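Local structure of lactaldehyde dehydrogenase (Methanocaldococcus jannaschii, 3PQA) at residues 68-73 with 97-102; 93-98 with 142-147. The protein oxidises lactaldehyde to lactate with NAD, preferred over NADP, in the biosynthesis of coenzyme F420, and works as a homotetramer of the aldehyde dehydrogenase family. One frame throughout, in Å; residues are numbered along the deposited sequence.

Contact 1. Residues 68-73 with 97-102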
ATOM      1  N   GLN B  68       1.089  25.250 -19.842  1.00 14.50           N
ATOM      2  CA  GLN B  68       0.407  25.870 -20.993  1.00 15.13           C
ATOM      3  C   GLN B  68      -1.093  26.104 -20.782  1.00 14.72           C
ATOM      4  O   GLN B  68      -1.626  27.148 -21.189  1.00 14.98           O
ATOM      5  CB  GLN B  68       0.592  25.043 -22.250  1.00 16.26           C
ATOM      6  CG  GLN B  68       2.016  24.998 -22.794  1.00 16.77           C
ATOM      7  CD  GLN B  68       2.053  24.180 -24.051  1.00 16.57           C
ATOM      8  OE1 GLN B  68       1.469  24.564 -25.063  1.00 16.88           O
ATOM      9  NE2 GLN B  68       2.685  23.015 -23.983  1.00 16.87           N
ATOM     10  N   ILE B  69      -1.768  25.127 -20.164  1.00 14.05           N
ATOM     11  CA  ILE B  69      -3.201  25.243 -19.862  1.00 14.12           C
ATOM     12  C   ILE B  69      -3.410  26.428 -18.925  1.00 14.75           C
ATOM     13  O   ILE B  69      -4.307  27.242 -19.137  1.00 15.40           O
ATOM     14  CB  ILE B  69      -3.779  23.953 -19.220  1.00 13.76           C
ATOM     15  CG1 ILE B  69      -3.744  22.790 -20.219  1.00 13.66           C
ATOM     16  CG2 ILE B  69      -5.228  24.176 -18.722  1.00 13.64           C
ATOM     17  CD1 ILE B  69      -4.117  21.410 -19.624  1.00 13.60           C
ATOM     18  N   LYS B  70      -2.564  26.527 -17.902  1.00 15.34           N
ATOM     19  CA  LYS B  70      -2.624  27.652 -16.970  1.00 16.95           C
ATOM     20  C   LYS B  70      -2.430  29.002 -17.674  1.00 16.63           C
ATOM     21  O   LYS B  70      -3.156  29.960 -17.382  1.00 16.81           O
ATOM     22  CB  LYS B  70      -1.616  27.457 -15.834  1.00 20.90           C
ATOM     23  CG  LYS B  70      -1.636  28.521 -14.747  1.00 23.03           C
ATOM     24  CD  LYS B  70      -0.585  28.201 -13.679  1.00 22.32           C
ATOM     25  CE  LYS B  70      -0.369  29.344 -12.699  1.00 23.49           C
ATOM     26  NZ  LYS B  70      -1.501  29.453 -11.745  1.00 23.00           N
ATOM     27  N   GLU B  71      -1.485  29.071 -18.614  1.00 17.20           N
ATOM     28  CA  GLU B  71      -1.217  30.327 -19.335  1.00 19.88           C
ATOM     29  C   GLU B  71      -2.342  30.707 -20.302  1.00 20.23           C
ATOM     30  O   GLU B  71      -2.502  31.883 -20.645  1.00 20.45           O
ATOM     31  CB  GLU B  71       0.131  30.272 -20.065  1.00 25.44           C
ATOM     32  CG  GLU B  71       1.324  30.210 -19.110  1.00 29.47           C
ATOM     33  CD  GLU B  71       2.661  29.984 -19.803  1.00 27.32           C
ATOM     34  OE1 GLU B  71       2.680  29.505 -20.963  1.00 29.76           O
ATOM     35  OE2 GLU B  71       3.701  30.269 -19.169  1.00 29.74           O
ATOM     36  N   LYS B  72      -3.130  29.710 -20.703  1.00 19.77           N
ATOM     37  CA  LYS B  72      -4.246  29.898 -21.629  1.00 20.26           C
ATOM     38  C   LYS B  72      -5.606  29.745 -20.941  1.00 18.06           C
ATOM     39  O   LYS B  72      -6.622  29.558 -21.616  1.00 17.87           O
ATOM     40  CB  LYS B  72      -4.142  28.909 -22.794  1.00 25.14           C
ATOM     41  CG  LYS B  72      -2.940  29.135 -23.714  1.00 26.98           C
ATOM     42  CD  LYS B  72      -2.873  28.067 -24.814  1.00 26.83           C
ATOM     43  CE  LYS B  72      -3.562  28.530 -26.088  1.00 27.24           C
ATOM     44  NZ  LYS B  72      -2.641  29.367 -26.915  1.00 27.11           N
ATOM     45  N   LYS B  73      -5.630  29.859 -19.612  1.00 17.29           N
ATOM     46  CA  LYS B  73      -6.832  29.550 -18.833  1.00 17.67           C
ATOM     47  C   LYS B  73      -8.100  30.258 -19.332  1.00 17.03           C
ATOM     48  O   LYS B  73      -9.112  29.606 -19.596  1.00 16.59           O
ATOM     49  CB  LYS B  73      -6.625  29.837 -17.347  1.00 19.67           C
ATOM     50  CG  LYS B  73      -7.745  29.263 -16.515  1.00 21.35           C
ATOM     51  CD  LYS B  73      -7.576  29.462 -15.026  1.00 20.45           C
ATOM     52  CE  LYS B  73      -8.812  28.921 -14.314  1.00 21.51           C
ATOM     53  NZ  LYS B  73      -8.954  29.506 -12.945  1.00 20.91           N
ATOM     54  N   ARG B  97      -9.334  22.397 -12.847  1.00 12.01           N
ATOM     55  CA  ARG B  97      -9.233  20.959 -12.577  1.00 13.07           C
ATOM     56  C   ARG B  97      -8.252  20.264 -13.526  1.00 11.00           C
ATOM     57  O   ARG B  97      -7.466  19.406 -13.105  1.00 11.59           O
ATOM     58  CB  ARG B  97     -10.586  20.267 -12.706  1.00 21.01           C
ATOM     59  CG  ARG B  97     -11.715  20.978 -12.043  1.00 25.05           C
ATOM     60  CD  ARG B  97     -11.960  20.472 -10.687  1.00 23.93           C
ATOM     61  NE  ARG B  97     -12.824  19.296 -10.713  1.00 26.49           N
ATOM     62  CZ  ARG B  97     -13.458  18.825  -9.642  1.00 25.13           C
ATOM     63  NH1 ARG B  97     -14.207  17.740  -9.740  1.00 27.17           N
ATOM     64  NH2 ARG B  97     -13.349  19.448  -8.471  1.00 27.15           N
ATOM     65  N   SER B  98      -8.333  20.606 -14.817  1.00 10.53           N
ATOM     66  CA  SER B  98      -7.473  19.980 -15.823  1.00 10.98           C
ATOM     67  C   SER B  98      -5.992  20.226 -15.553  1.00 10.86           C
ATOM     68  O   SER B  98      -5.177  19.331 -15.780  1.00 11.35           O
ATOM     69  CB  SER B  98      -7.886  20.396 -17.249  1.00 12.75           C
ATOM     70  OG  SER B  98      -7.429  21.697 -17.571  1.00 16.33           O
ATOM     71  N   ILE B  99      -5.663  21.421 -15.050  1.00 11.68           N
ATOM     72  CA  ILE B  99      -4.276  21.743 -14.661  1.00 12.53           C
ATOM     73  C   ILE B  99      -3.855  20.763 -13.569  1.00 11.23           C
ATOM     74  O   ILE B  99      -2.774  20.151 -13.650  1.00 12.05           O
ATOM     75  CB  ILE B  99      -4.137  23.200 -14.152  1.00 14.11           C
ATOM     76  CG1 ILE B  99      -4.508  24.183 -15.272  1.00 14.16           C
ATOM     77  CG2 ILE B  99      -2.726  23.475 -13.687  1.00 14.21           C
ATOM     78  CD1 ILE B  99      -4.851  25.587 -14.771  1.00 14.44           C
ATOM     79  N   GLY B 100      -4.726  20.607 -12.574  1.00 10.56           N
ATOM     80  CA  GLY B 100      -4.480  19.679 -11.467  1.00 11.08           C
ATOM     81  C   GLY B 100      -4.290  18.228 -11.902  1.00 11.05           C
ATOM     82  O   GLY B 100      -3.430  17.518 -11.373  1.00 11.82           O
ATOM     83  N   THR B 101      -5.084  17.788 -12.875  1.00 10.84           N
ATOM     84  CA  THR B 101      -5.011  16.418 -13.375  1.00 10.63           C
ATOM     85  C   THR B 101      -3.668  16.136 -14.047  1.00  9.74           C
ATOM     86  O   THR B 101      -3.061  15.088 -13.815  1.00  9.52           O
ATOM     87  CB  THR B 101      -6.198  16.159 -14.332  1.00 11.37           C
ATOM     88  OG1 THR B 101      -7.400  16.303 -13.572  1.00 12.29           O
ATOM     89  CG2 THR B 101      -6.150  14.763 -14.939  1.00 12.19           C
ATOM     90  N   PHE B 102      -3.209  17.064 -14.893  1.00 10.20           N
ATOM     91  CA  PHE B 102      -1.892  16.896 -15.504  1.00 10.95           C
ATOM     92  C   PHE B 102      -0.775  16.917 -14.462  1.00 10.57           C
ATOM     93  O   PHE B 102       0.154  16.114 -14.542  1.00 11.18           O
ATOM     94  CB  PHE B 102      -1.674  17.891 -16.658  1.00 13.15           C
ATOM     95  CG  PHE B 102      -2.285  17.429 -17.956  1.00 13.79           C
ATOM     96  CD1 PHE B 102      -1.655  16.449 -18.725  1.00 13.32           C
ATOM     97  CD2 PHE B 102      -3.508  17.953 -18.399  1.00 13.37           C
ATOM     98  CE1 PHE B 102      -2.230  16.000 -19.933  1.00 13.81           C
ATOM     99  CE2 PHE B 102      -4.083  17.508 -19.592  1.00 13.86           C
ATOM    100  CZ  PHE B 102      -3.444  16.533 -20.355  1.00 13.39           C
TER
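Ile69 and Ile99 lie alongside each other, running opposite ways, Ile69 pointing toward the Phe102 ring and Ile99 toward the backbone of Lys70. Their closest atoms are CG2 of Ile69 and CG1 of Ile99, 3.5 Å apart. Ile69 divides its two branches between different partners. With CG1 beside the backbone N (chi1 -66°), the long arm carries CD1 to the Phe102 ring, 3.7 Å from its CD2, and the two side chains cross at about a right angle. The short branch, CG2, also rests on Ser98, 3.5 Å from its OG; this hydroxyl is already satisfied by the carbonyl of Val95 in its own helix, so a serine can be buried here against a methyl group. From the other side, Ile99 sends CD1 past Ile69 to lie 3.7 Å from Lys70 CA, touching Lys70 CB as well. Only the aliphatic root of that lysine is used, and the rest of the chain turns out to the surface, which suits a long charged residue at the exposed border. No hydrogen bond joins the two segments. Helices 55-71 and 88-111 thus pack together, with helix 171-186 covering Ile69 through Leu176 and Ile179, and helix 145-156 meeting Phe102 through Ala148 and Ala152.

Contact 2. Residues 93-98 with 142-147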
ATOM      1  N   VAL B  93     -13.606  26.711 -13.633  1.00 13.19           N
ATOM      2  CA  VAL B  93     -13.444  25.579 -12.729  1.00 13.14           C
ATOM      3  C   VAL B  93     -12.965  24.319 -13.464  1.00 12.83           C
ATOM      4  O   VAL B  93     -11.990  23.696 -13.028  1.00 13.42           O
ATOM      5  CB  VAL B  93     -14.702  25.334 -11.840  1.00 14.20           C
ATOM      6  CG1 VAL B  93     -14.548  24.051 -11.012  1.00 15.92           C
ATOM      7  CG2 VAL B  93     -14.940  26.552 -10.892  1.00 15.91           C
ATOM      8  N   GLU B  94     -13.587  23.970 -14.594  1.00 12.73           N
ATOM      9  CA  GLU B  94     -13.098  22.815 -15.368  1.00 13.21           C
ATOM     10  C   GLU B  94     -11.622  22.987 -15.785  1.00 12.01           C
ATOM     11  O   GLU B  94     -10.815  22.055 -15.660  1.00 12.65           O
ATOM     12  CB  GLU B  94     -13.966  22.498 -16.602  1.00 14.78           C
ATOM     13  CG  GLU B  94     -13.460  21.236 -17.332  1.00 17.81           C
ATOM     14  CD  GLU B  94     -14.221  20.850 -18.584  1.00 15.39           C
ATOM     15  OE1 GLU B  94     -15.337  21.359 -18.830  1.00 18.02           O
ATOM     16  OE2 GLU B  94     -13.680  20.000 -19.329  1.00 17.92           O
ATOM     17  N   VAL B  95     -11.277  24.180 -16.276  1.00 11.94           N
ATOM     18  CA  VAL B  95      -9.894  24.440 -16.701  1.00 12.05           C
ATOM     19  C   VAL B  95      -8.917  24.259 -15.532  1.00 11.46           C
ATOM     20  O   VAL B  95      -7.872  23.614 -15.690  1.00 11.87           O
ATOM     21  CB  VAL B  95      -9.687  25.830 -17.351  1.00 13.23           C
ATOM     22  CG1 VAL B  95      -8.227  25.986 -17.754  1.00 14.23           C
ATOM     23  CG2 VAL B  95     -10.581  26.014 -18.578  1.00 14.29           C
ATOM     24  N   GLU B  96      -9.269  24.814 -14.369  1.00 12.35           N
ATOM     25  CA  GLU B  96      -8.449  24.673 -13.161  1.00 13.66           C
ATOM     26  C   GLU B  96      -8.264  23.192 -12.765  1.00 13.13           C
ATOM     27  O   GLU B  96      -7.143  22.766 -12.424  1.00 13.66           O
ATOM     28  CB  GLU B  96      -9.041  25.501 -12.013  1.00 18.95           C
ATOM     29  CG  GLU B  96      -8.107  25.699 -10.822  1.00 22.59           C
ATOM     30  CD  GLU B  96      -6.899  26.586 -11.131  1.00 20.10           C
ATOM     31  OE1 GLU B  96      -6.999  27.485 -12.000  1.00 22.78           O
ATOM     32  OE2 GLU B  96      -5.845  26.401 -10.477  1.00 22.91           O
ATOM     33  N   ARG B  97      -9.334  22.397 -12.847  1.00 12.01           N
ATOM     34  CA  ARG B  97      -9.233  20.959 -12.577  1.00 13.07           C
ATOM     35  C   ARG B  97      -8.252  20.264 -13.526  1.00 11.00           C
ATOM     36  O   ARG B  97      -7.466  19.406 -13.105  1.00 11.59           O
ATOM     37  CB  ARG B  97     -10.586  20.267 -12.706  1.00 21.01           C
ATOM     38  CG  ARG B  97     -11.715  20.978 -12.043  1.00 25.05           C
ATOM     39  CD  ARG B  97     -11.960  20.472 -10.687  1.00 23.93           C
ATOM     40  NE  ARG B  97     -12.824  19.296 -10.713  1.00 26.49           N
ATOM     41  CZ  ARG B  97     -13.458  18.825  -9.642  1.00 25.13           C
ATOM     42  NH1 ARG B  97     -14.207  17.740  -9.740  1.00 27.17           N
ATOM     43  NH2 ARG B  97     -13.349  19.448  -8.471  1.00 27.15           N
ATOM     44  N   SER B  98      -8.333  20.606 -14.817  1.00 10.53           N
ATOM     45  CA  SER B  98      -7.473  19.980 -15.823  1.00 10.98           C
ATOM     46  C   SER B  98      -5.992  20.226 -15.553  1.00 10.86           C
ATOM     47  O   SER B  98      -5.177  19.331 -15.780  1.00 11.35           O
ATOM     48  CB  SER B  98      -7.886  20.396 -17.249  1.00 12.75           C
ATOM     49  OG  SER B  98      -7.429  21.697 -17.571  1.00 16.33           O
ATOM     50  N   PHE B 142     -17.464  17.624 -20.217  1.00 13.50           N
ATOM     51  CA  PHE B 142     -16.253  18.138 -19.584  1.00 13.85           C
ATOM     52  C   PHE B 142     -15.106  17.718 -20.507  1.00 13.97           C
ATOM     53  O   PHE B 142     -14.241  16.920 -20.123  1.00 14.44           O
ATOM     54  CB  PHE B 142     -16.097  17.608 -18.140  1.00 15.09           C
ATOM     55  CG  PHE B 142     -17.181  18.095 -17.201  1.00 15.39           C
ATOM     56  CD1 PHE B 142     -16.921  19.107 -16.282  1.00 15.34           C
ATOM     57  CD2 PHE B 142     -18.480  17.565 -17.279  1.00 15.31           C
ATOM     58  CE1 PHE B 142     -17.947  19.579 -15.422  1.00 15.55           C
ATOM     59  CE2 PHE B 142     -19.514  18.035 -16.449  1.00 15.51           C
ATOM     60  CZ  PHE B 142     -19.244  19.043 -15.516  1.00 15.47           C
ATOM     61  N   PRO B 143     -15.101  18.262 -21.741  1.00 13.89           N
ATOM     62  CA  PRO B 143     -14.165  17.792 -22.763  1.00 13.86           C
ATOM     63  C   PRO B 143     -12.700  18.061 -22.435  1.00 13.76           C
ATOM     64  O   PRO B 143     -11.820  17.362 -22.946  1.00 14.55           O
ATOM     65  CB  PRO B 143     -14.608  18.568 -24.015  1.00 14.52           C
ATOM     66  CG  PRO B 143     -15.198  19.834 -23.472  1.00 14.04           C
ATOM     67  CD  PRO B 143     -15.882  19.434 -22.201  1.00 14.58           C
ATOM     68  N   LEU B 144     -12.422  19.061 -21.607  1.00 13.34           N
ATOM     69  CA  LEU B 144     -11.037  19.345 -21.275  1.00 13.64           C
ATOM     70  C   LEU B 144     -10.580  18.450 -20.121  1.00 13.45           C
ATOM     71  O   LEU B 144      -9.624  17.692 -20.267  1.00 12.42           O
ATOM     72  CB  LEU B 144     -10.811  20.826 -20.965  1.00 15.03           C
ATOM     73  CG  LEU B 144      -9.398  21.248 -20.537  1.00 15.46           C
ATOM     74  CD1 LEU B 144      -8.371  20.912 -21.608  1.00 15.20           C
ATOM     75  CD2 LEU B 144      -9.356  22.739 -20.190  1.00 15.13           C
ATOM     76  N   ASN B 145     -11.262  18.521 -18.984  1.00 13.69           N
ATOM     77  CA  ASN B 145     -10.826  17.690 -17.845  1.00 14.20           C
ATOM     78  C   ASN B 145     -11.019  16.182 -18.053  1.00 12.55           C
ATOM     79  O   ASN B 145     -10.192  15.393 -17.602  1.00 12.07           O
ATOM     80  CB  ASN B 145     -11.415  18.157 -16.500  1.00 15.86           C
ATOM     81  CG  ASN B 145     -10.652  17.585 -15.290  1.00 15.95           C
ATOM     82  OD1 ASN B 145      -9.415  17.482 -15.301  1.00 15.95           O
ATOM     83  ND2 ASN B 145     -11.383  17.217 -14.253  1.00 15.99           N
ATOM     84  N   LEU B 146     -12.089  15.771 -18.734  1.00 12.42           N
ATOM     85  CA  LEU B 146     -12.273  14.340 -18.961  1.00 13.56           C
ATOM     86  C   LEU B 146     -11.298  13.790 -20.010  1.00 13.06           C
ATOM     87  O   LEU B 146     -10.973  12.608 -19.975  1.00 13.80           O
ATOM     88  CB  LEU B 146     -13.726  13.969 -19.266  1.00 15.98           C
ATOM     89  CG  LEU B 146     -14.697  14.160 -18.093  1.00 16.00           C
ATOM     90  CD1 LEU B 146     -16.125  13.781 -18.487  1.00 16.35           C
ATOM     91  CD2 LEU B 146     -14.268  13.369 -16.854  1.00 16.30           C
ATOM     92  N   SER B 147     -10.841  14.646 -20.931  1.00 12.39           N
ATOM     93  CA  SER B 147      -9.680  14.313 -21.780  1.00 11.98           C
ATOM     94  C   SER B 147      -8.404  14.201 -20.937  1.00 11.55           C
ATOM     95  O   SER B 147      -7.623  13.256 -21.115  1.00 11.92           O
ATOM     96  CB  SER B 147      -9.505  15.326 -22.916  1.00 12.75           C
ATOM     97  OG  SER B 147     -10.582  15.222 -23.850  1.00 13.71           O
TER
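Glu94 reaches from helix 88-111 into the turn that leads to helix 145-156, and from CG outward its atoms meet that turn. The chain leaves the helix at CB, and CG, anti to the backbone N (chi1 -177°), is carried out to pack 3.8 Å from Asn145 CB. CD then lies 3.5 Å from Phe142 CA. Of the two oxygens, OE1 passes by the Phe142 ring, whose plane is turned 42° from the carboxylate, and forms a salt bridge with Lys86. OE2 accepts two backbone N-H groups: that of Asn145 at 2.9 Å, by its anti lone pair and fairly straight (160°), and that of Leu144 at 2.8 Å, more bent. A glutamine here would probably leave Lys86 without its counter-charge and weaken the hold on the two amides. Leu144 CD2 packs on Ser98 OG and, 3.9 Å away, on Val95 CG2. The Asn145 amide lies by the start of the Arg97 side chain, its ND2 3.5 Å from CB; ND2 donates to Asp430, and OD1 probably accepts from Thr101. A carboxylate from one helix thus holds two successive backbone N-H groups of the turn leading into another, beside the probable active site of the aldehyde dehydrogenase fold: Phe142 lies about 7 Å, side chain to side chain, from Cys275.

In the fold
From the N terminus, helix 55-71 comes first; the chain then runs through helix 73-84 into helix 88-111, where contact 1 closes an all but wholly helical loop of 23 residues. Contact 2 begins on that same helix and closes a longer one through strands 114-117 and 122-138, ending at helix 145-156. The loops follow one another, overlapping at Arg97 and Ser98 rather than nesting. Their centres are 8 Å apart, and they touch directly: Thr101 probably hydrogen-bonds to Asn145, Lys73 forms a salt bridge with Glu96, and Ile69 packs on Val95. Helix 88-111 thereby joins the early helices to the turn near the probable active site.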